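Local coordinates for transcription elongation factor SPT6 (Candida glabrata, PDB 3PJP), which binds the phosphorylated C-terminal repeat domain of RNA polymerase II through its tandem SH2 domain and probably acts as a histone H3-H4 chaperone during transcription elongation, at residues A[180-183]-A[184-188]; A[14-18]-A[19-23]; A[88-92]-A[93-97]. All coordinates share one frame; numbering follows the deposited sequence.

Contact 1: A[180-183]-A[184-188]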
loop_
_atom_site.group_PDB
_atom_site.type_symbol
_atom_site.label_atom_id
_atom_site.label_comp_id
_atom_site.label_asym_id
_atom_site.label_seq_id
_atom_site.Cartn_x
_atom_site.Cartn_y
_atom_site.Cartn_z
ATOM N N THR A 180 1.048 9.366 -9.049
ATOM C CA THR A 180 -0.360 9.272 -9.435
ATOM C C THR A 180 -0.606 7.988 -10.233
ATOM O O THR A 180 0.335 7.375 -10.743
ATOM C CB THR A 180 -0.787 10.418 -10.342
ATOM O OG1 THR A 180 -0.131 10.283 -11.612
ATOM C CG2 THR A 180 -0.439 11.765 -9.714
ATOM N N VAL A 181 -1.873 7.608 -10.372
ATOM C CA VAL A 181 -2.219 6.396 -11.120
ATOM C C VAL A 181 -1.901 6.586 -12.600
ATOM O O VAL A 181 -1.441 5.668 -13.257
ATOM C CB VAL A 181 -3.697 5.985 -10.936
ATOM C CG1 VAL A 181 -4.086 4.904 -11.955
ATOM C CG2 VAL A 181 -3.922 5.484 -9.533
ATOM N N ILE A 182 -2.127 7.792 -13.111
ATOM C CA ILE A 182 -1.762 8.119 -14.484
ATOM C C ILE A 182 -0.264 7.927 -14.749
ATOM O O ILE A 182 0.121 7.359 -15.773
ATOM C CB ILE A 182 -2.191 9.558 -14.849
ATOM C CG1 ILE A 182 -3.717 9.632 -14.949
ATOM C CG2 ILE A 182 -1.549 9.995 -16.156
ATOM C CD1 ILE A 182 -4.272 11.036 -14.951
ATOM N N GLN A 183 0.578 8.407 -13.838
ATOM C CA GLN A 183 2.026 8.265 -14.010
ATOM C C GLN A 183 2.433 6.807 -13.881
ATOM O O GLN A 183 3.356 6.351 -14.558
ATOM C CB GLN A 183 2.790 9.103 -12.983
ATOM C CG GLN A 183 2.944 10.588 -13.317
ATOM C CD GLN A 183 3.497 11.378 -12.136
ATOM O OE1 GLN A 183 2.917 11.360 -11.046
ATOM N NE2 GLN A 183 4.630 12.056 -12.334
ATOM N N LEU A 184 1.745 6.083 -13.005
ATOM C CA LEU A 184 1.995 4.651 -12.843
ATOM C C LEU A 184 1.734 3.879 -14.134
ATOM O O LEU A 184 2.540 3.019 -14.530
ATOM C CB LEU A 184 1.112 4.094 -11.736
ATOM C CG LEU A 184 1.068 2.568 -11.571
ATOM C CD1 LEU A 184 2.419 2.066 -11.112
ATOM C CD2 LEU A 184 0.009 2.253 -10.519
ATOM N N CYS A 185 0.601 4.153 -14.783
ATOM C CA CYS A 185 0.287 3.455 -16.023
ATOM C C CYS A 185 1.269 3.845 -17.120
ATOM O O CYS A 185 1.700 3.000 -17.873
ATOM C CB CYS A 185 -1.153 3.688 -16.487
ATOM S SG CYS A 185 -2.395 3.142 -15.301
ATOM N N ASN A 186 1.629 5.126 -17.181
ATOM C CA ASN A 186 2.629 5.561 -18.148
ATOM C C ASN A 186 3.988 4.904 -17.890
ATOM O O ASN A 186 4.683 4.524 -18.823
ATOM C CB ASN A 186 2.766 7.091 -18.153
ATOM C CG ASN A 186 1.545 7.790 -18.745
ATOM O OD1 ASN A 186 0.751 7.177 -19.460
ATOM N ND2 ASN A 186 1.401 9.082 -18.460
ATOM N N GLY A 187 4.368 4.787 -16.625
ATOM C CA GLY A 187 5.619 4.145 -16.256
ATOM C C GLY A 187 5.630 2.663 -16.591
ATOM O O GLY A 187 6.638 2.138 -17.074
ATOM N N PHE A 188 4.515 1.989 -16.322
ATOM C CA PHE A 188 4.322 0.605 -16.737
ATOM C C PHE A 188 4.540 0.459 -18.247
ATOM O O PHE A 188 5.289 -0.416 -18.697
ATOM C CB PHE A 188 2.920 0.136 -16.320
ATOM C CG PHE A 188 2.415 -1.066 -17.071
ATOM C CD1 PHE A 188 3.076 -2.277 -16.990
ATOM C CD2 PHE A 188 1.256 -0.989 -17.828
ATOM C CE1 PHE A 188 2.599 -3.384 -17.662
ATOM C CE2 PHE A 188 0.775 -2.092 -18.511
ATOM C CZ PHE A 188 1.448 -3.287 -18.426
#

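Contact 2: A[14-18]-A[19-23]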
loop_
_atom_site.group_PDB
_atom_site.type_symbol
_atom_site.label_atom_id
_atom_site.label_comp_id
_atom_site.label_asym_id
_atom_site.label_seq_id
_atom_site.Cartn_x
_atom_site.Cartn_y
_atom_site.Cartn_z
ATOM N N PHE A 14 -3.911 3.064 21.747
ATOM C CA PHE A 14 -4.226 1.980 22.680
ATOM C C PHE A 14 -3.071 0.996 22.680
ATOM O O PHE A 14 -2.539 0.675 21.610
ATOM C CB PHE A 14 -5.482 1.236 22.241
ATOM C CG PHE A 14 -6.648 2.129 21.976
ATOM C CD1 PHE A 14 -6.900 2.597 20.701
ATOM C CD2 PHE A 14 -7.493 2.505 23.007
ATOM C CE1 PHE A 14 -7.971 3.425 20.443
ATOM C CE2 PHE A 14 -8.572 3.340 22.766
ATOM C CZ PHE A 14 -8.817 3.802 21.482
ATOM N N PRO A 15 -2.701 0.475 23.862
ATOM C CA PRO A 15 -1.579 -0.475 23.952
ATOM C C PRO A 15 -1.919 -1.880 23.444
ATOM O O PRO A 15 -1.574 -2.861 24.104
ATOM C CB PRO A 15 -1.270 -0.529 25.459
ATOM C CG PRO A 15 -2.189 0.465 26.112
ATOM C CD PRO A 15 -3.324 0.704 25.173
ATOM N N PHE A 16 -2.568 -1.964 22.280
ATOM C CA PHE A 16 -2.861 -3.227 21.610
ATOM C C PHE A 16 -1.596 -3.833 21.038
ATOM O O PHE A 16 -0.624 -3.122 20.736
ATOM C CB PHE A 16 -3.777 -2.991 20.400
ATOM C CG PHE A 16 -5.200 -2.672 20.746
ATOM C CD1 PHE A 16 -5.817 -3.260 21.833
ATOM C CD2 PHE A 16 -5.932 -1.803 19.960
ATOM C CE1 PHE A 16 -7.132 -2.969 22.135
ATOM C CE2 PHE A 16 -7.244 -1.517 20.250
ATOM C CZ PHE A 16 -7.849 -2.100 21.346
ATOM N N ASN A 17 -1.619 -5.146 20.847
ATOM C CA ASN A 17 -0.708 -5.761 19.906
ATOM C C ASN A 17 -1.402 -5.850 18.548
ATOM O O ASN A 17 -2.554 -5.425 18.394
ATOM C CB ASN A 17 -0.241 -7.136 20.391
ATOM C CG ASN A 17 -1.381 -8.124 20.561
ATOM O OD1 ASN A 17 -2.408 -8.047 19.882
ATOM N ND2 ASN A 17 -1.196 -9.069 21.475
ATOM N N GLY A 18 -0.701 -6.395 17.565
ATOM C CA GLY A 18 -1.230 -6.456 16.214
ATOM C C GLY A 18 -2.573 -7.146 16.071
ATOM O O GLY A 18 -3.459 -6.639 15.385
ATOM N N LYS A 19 -2.720 -8.310 16.704
ATOM C CA LYS A 19 -3.944 -9.093 16.576
ATOM C C LYS A 19 -5.124 -8.358 17.188
ATOM O O LYS A 19 -6.204 -8.267 16.589
ATOM C CB LYS A 19 -3.778 -10.466 17.228
ATOM C CG LYS A 19 -5.006 -11.353 17.086
ATOM C CD LYS A 19 -5.333 -11.577 15.617
ATOM C CE LYS A 19 -6.828 -11.713 15.389
ATOM N NZ LYS A 19 -7.410 -12.872 16.110
ATOM N N GLN A 20 -4.905 -7.815 18.384
ATOM C CA GLN A 20 -5.944 -7.060 19.072
ATOM C C GLN A 20 -6.401 -5.903 18.191
ATOM O O GLN A 20 -7.600 -5.649 18.059
ATOM C CB GLN A 20 -5.441 -6.561 20.432
ATOM C CG GLN A 20 -5.237 -7.683 21.464
ATOM C CD GLN A 20 -4.513 -7.216 22.710
ATOM O OE1 GLN A 20 -3.673 -6.320 22.655
ATOM N NE2 GLN A 20 -4.854 -7.809 23.853
ATOM N N ALA A 21 -5.438 -5.224 17.571
ATOM C CA ALA A 21 -5.733 -4.113 16.671
ATOM C C ALA A 21 -6.604 -4.532 15.486
ATOM O O ALA A 21 -7.544 -3.834 15.125
ATOM C CB ALA A 21 -4.427 -3.443 16.182
ATOM N N GLU A 22 -6.294 -5.672 14.870
ATOM C CA GLU A 22 -7.106 -6.132 13.746
ATOM C C GLU A 22 -8.526 -6.467 14.210
ATOM O O GLU A 22 -9.507 -6.106 13.560
ATOM C CB GLU A 22 -6.467 -7.347 13.065
ATOM C CG GLU A 22 -5.082 -7.083 12.505
ATOM C CD GLU A 22 -4.584 -8.226 11.652
ATOM O OE1 GLU A 22 -5.273 -9.269 11.604
ATOM O OE2 GLU A 22 -3.513 -8.089 11.025
ATOM N N ASP A 23 -8.636 -7.159 15.337
ATOM C CA ASP A 23 -9.957 -7.465 15.876
ATOM C C ASP A 23 -10.733 -6.187 16.191
ATOM O O ASP A 23 -11.934 -6.108 15.940
ATOM C CB ASP A 23 -9.861 -8.363 17.110
ATOM C CG ASP A 23 -9.483 -9.793 16.759
ATOM O OD1 ASP A 23 -9.567 -10.158 15.565
ATOM O OD2 ASP A 23 -9.113 -10.552 17.680
HETATM O O HOH W 1 -1.592 -5.651 24.258
#

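Contact 3: A[88-92]-A[93-97]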
loop_
_atom_site.group_PDB
_atom_site.type_symbol
_atom_site.label_atom_id
_atom_site.label_comp_id
_atom_site.label_asym_id
_atom_site.label_seq_id
_atom_site.Cartn_x
_atom_site.Cartn_y
_atom_site.Cartn_z
ATOM N N GLN A 88 1.325 14.702 12.870
ATOM C CA GLN A 88 1.920 14.988 11.563
ATOM C C GLN A 88 1.952 13.718 10.710
ATOM O O GLN A 88 1.722 13.774 9.492
ATOM C CB GLN A 88 3.328 15.581 11.688
ATOM C CG GLN A 88 3.906 16.029 10.344
ATOM C CD GLN A 88 5.355 16.432 10.441
ATOM O OE1 GLN A 88 5.979 16.290 11.489
ATOM N NE2 GLN A 88 5.899 16.944 9.347
ATOM N N ILE A 89 2.250 12.586 11.345
ATOM C CA ILE A 89 2.216 11.284 10.659
ATOM C C ILE A 89 0.817 11.009 10.137
ATOM O O ILE A 89 0.648 10.586 9.008
ATOM C CB ILE A 89 2.685 10.127 11.567
ATOM C CG1 ILE A 89 4.183 10.244 11.842
ATOM C CG2 ILE A 89 2.372 8.747 10.938
ATOM C CD1 ILE A 89 4.692 9.289 12.886
ATOM N N ILE A 90 -0.201 11.258 10.951
ATOM C CA ILE A 90 -1.566 11.054 10.477
ATOM C C ILE A 90 -1.901 11.896 9.239
ATOM O O ILE A 90 -2.478 11.395 8.279
ATOM C CB ILE A 90 -2.583 11.258 11.617
ATOM C CG1 ILE A 90 -2.342 10.205 12.698
ATOM C CG2 ILE A 90 -4.014 11.180 11.099
ATOM C CD1 ILE A 90 -2.829 10.610 14.083
ATOM N N VAL A 91 -1.526 13.170 9.246
ATOM C CA VAL A 91 -1.817 14.047 8.112
ATOM C C VAL A 91 -0.966 13.784 6.866
ATOM O O VAL A 91 -1.493 13.718 5.756
ATOM C CB VAL A 91 -1.684 15.530 8.501
ATOM C CG1 VAL A 91 -1.769 16.420 7.272
ATOM C CG2 VAL A 91 -2.756 15.881 9.520
ATOM N N GLU A 92 0.339 13.622 7.043
ATOM C CA GLU A 92 1.238 13.578 5.885
ATOM C C GLU A 92 1.519 12.162 5.393
ATOM O O GLU A 92 1.834 11.965 4.211
ATOM C CB GLU A 92 2.558 14.287 6.193
ATOM C CG GLU A 92 2.415 15.798 6.461
ATOM C CD GLU A 92 3.726 16.429 6.871
ATOM O OE1 GLU A 92 4.744 15.704 6.917
ATOM O OE2 GLU A 92 3.739 17.647 7.167
ATOM N N TYR A 93 1.477 11.191 6.298
ATOM C CA TYR A 93 1.750 9.802 5.946
ATOM C C TYR A 93 0.460 9.009 5.754
ATOM O O TYR A 93 0.152 8.562 4.650
ATOM C CB TYR A 93 2.616 9.115 7.006
ATOM C CG TYR A 93 2.877 7.651 6.695
ATOM C CD1 TYR A 93 3.957 7.271 5.909
ATOM C CD2 TYR A 93 2.033 6.658 7.170
ATOM C CE1 TYR A 93 4.192 5.938 5.614
ATOM C CE2 TYR A 93 2.260 5.336 6.886
ATOM C CZ TYR A 93 3.340 4.982 6.102
ATOM O OH TYR A 93 3.563 3.657 5.817
ATOM N N LEU A 94 -0.305 8.831 6.829
ATOM C CA LEU A 94 -1.470 7.954 6.755
ATOM C C LEU A 94 -2.574 8.453 5.821
ATOM O O LEU A 94 -3.082 7.690 5.006
ATOM C CB LEU A 94 -2.055 7.666 8.145
ATOM C CG LEU A 94 -3.168 6.621 8.097
ATOM C CD1 LEU A 94 -2.673 5.282 7.577
ATOM C CD2 LEU A 94 -3.824 6.446 9.471
ATOM N N GLN A 95 -2.976 9.709 5.952
ATOM C CA GLN A 95 -4.059 10.225 5.119
ATOM C C GLN A 95 -3.665 10.183 3.637
ATOM O O GLN A 95 -4.516 10.030 2.762
ATOM C CB GLN A 95 -4.502 11.623 5.573
ATOM C CG GLN A 95 -5.480 11.573 6.755
ATOM C CD GLN A 95 -5.714 12.923 7.421
ATOM O OE1 GLN A 95 -5.445 13.975 6.840
ATOM N NE2 GLN A 95 -6.218 12.894 8.654
ATOM N N ASN A 96 -2.371 10.301 3.374
ATOM C CA ASN A 96 -1.857 10.195 2.017
ATOM C C ASN A 96 -1.989 8.799 1.457
ATOM O O ASN A 96 -2.461 8.607 0.342
ATOM C CB ASN A 96 -0.395 10.613 1.960
ATOM C CG ASN A 96 -0.230 11.983 1.396
ATOM O OD1 ASN A 96 -0.891 12.338 0.419
ATOM N ND2 ASN A 96 0.643 12.783 2.008
ATOM N N LYS A 97 -1.517 7.834 2.230
ATOM C CA LYS A 97 -1.650 6.438 1.864
ATOM C C LYS A 97 -3.111 6.060 1.605
ATOM O O LYS A 97 -3.414 5.323 0.662
ATOM C CB LYS A 97 -1.035 5.569 2.951
ATOM C CG LYS A 97 -0.242 4.419 2.435
ATOM C CD LYS A 97 0.533 3.733 3.539
ATOM C CE LYS A 97 1.446 2.678 2.938
ATOM N NZ LYS A 97 2.334 2.077 3.961
HETATM O O HOH W 2 -4.019 14.644 4.840
#

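Contact 1: A[180-183]-A[184-188]
Val-181 sets CG1 opposite its own backbone N (chi1 168°) and Cys-185 turns SG beside its own (chi1 -60°), so that the two atoms touch across one helical turn in an apolar contact at 4.1 Å. On the exposed flank Ile-182 and Asn-186 run side by side in the same direction, and CG2 of Ile-182 lies 3.9 Å from ND2 of Asn-186. Beneath these side chains the backbone ladder begins with Leu-184 N donating to Thr-180 O at 3.0 Å, and the next three rungs follow in order up to Gly-187 N on Gln-183 O at 2.8 Å. From the N-cap position, Thr-180 OG1 accepts the N-H of Gln-183, in the first turn (N to OG1 3.0 Å, 162° at the hydrogen), while Glu-103 of helix 86-105 takes the N-H of Val-181. Amides at the start of the helix thus find acceptors that the preceding turn cannot supply. Leu-184 and Phe-188 are buried, packing on Leu-173 of strand 171-173, and Phe-188 meets Phe-151 edge-to-face. Threonine N-capping of this kind opens helix 181-191, the C-terminal helix packed on the sheet of the second SH2 unit.

Contact 2: A[14-18]-A[19-23]
Asn-17 and Gln-20 exchange hydrogen bonds in both directions, each side chain serving the other's backbone amide. OD1 of Asn-17 takes the N-H of Gln-20 at 2.9 Å, almost in line with the side-chain C=O and nearly straight at the hydrogen (172°). In return OE1 of Gln-20 accepts from Asn-17 N at 3.0 Å, the donor tilted somewhat from the amide plane. The first torsion of Asn-17 places CG between its own backbone N and carbonyl carbon (chi1 61°), which carries OD1 over the start of the helix. The two side chains cross at about a right angle, their amide planes 37° apart. A water donates to both Gln-20 OE1 and Pro-15 O, giving the glutamine oxygen a second partner and linking it to the inverse gamma turn centred on Pro-15.

This reciprocal pairing is a capping box, with Asn-17 as N-cap, and it starts helix 18-25, the first helix of the N-terminal SH2 unit. Regular helical bonding takes over at once, Ala-21 N donating to Asn-17 O and Glu-22 N to Gly-18 O.

Apolar contacts come from Phe-16. CD1 of its ring approaches CB of Gln-20 at 3.6 Å, while the backbone C of Gln-20 lies over one face near the rim and CB of Phe-14 over the opposite face. CB of Phe-16 also reaches CB of Ala-21 at 4.3 Å, and Ala-21 in turn packs against Val-34 and Arg-36 of strand 33-37.

Charged side chains bond along the helix. Lys-19 NZ forms a salt bridge with Asp-23 OD2 at 3.3 Å, the hydrogen bond within it weak, and OD1 of the same carboxylate pairs with Arg-26. Glu-22 OE2 is hydrogen-bonded to His-58 NE2.

Contact 3: A[88-92]-A[93-97]
Ile-89 O receives two backbone donors, Tyr-93 N at 2.9 Å and Leu-94 N at 3.0 Å, the second the straighter at the hydrogen (163°). Ile-90 O then bonds to Gln-95 N, again five residues on, so the helix widens here into a pi-type turn. Asn-96 uses its side chain on the backbone of this same turn: ND2 donates to Glu-92 O at 2.6 Å, along its own amide plane but from above the carbonyl plane of the acceptor. A water joins Val-91 O to Gln-95 OE1, while NE2 of Gln-95 lies 3.7 Å from Ile-90 CG2.

Around this backbone core, Ile-89 and Tyr-93 run side by side, CG2 of Ile-89 lying 4.0 Å from Tyr-93 CB. With CG opposite its backbone N (chi1 178°), the tyrosine projects its hydroxyl toward Lys-97, whose NZ donates to OH at 2.7 Å. Glu-79 OE2 forms a salt bridge with Lys-97 NZ and a hydrogen bond with Tyr-93 OH, and Gln-57 OE1 is hydrogen-bonded to NZ as well. Gln-88 reaches both carboxylate oxygens of Glu-92 with NE2, while its OE1 accepts from His-84 N.

Ile-89 packs on Ile-47, Leu-76 and Val-78, and Leu-94 on Phe-33 and Trp-49, seating helix 86-105 on the N-terminal SH2 sheet. The bonds of Asn-96 and the water therefore serve carbonyls within the widened turn, while the buried lysine is probably stabilised as a cation by Glu-79.

From the N terminus, contact 2 comes first, where the loop after strand 13-14 turns into helix 18-25. Contact 3 follows within helix 86-105, and contact 1 comes last, where the chain leaves strand 176-178 and enters helix 181-191. Each closes only a local turn; the three run in series, neither nesting nor crossing. Contacts 2 and 3 both belong to the N-terminal SH2 unit, with centres about 20 Å apart. Contact 1 belongs to the second unit, its centre about 35 Å from that of contact 2. Helix 86-105 connects the two units: contact 3 lies toward its N-terminal end, while Glu-103 and Leu-104 near its other end meet contact 1.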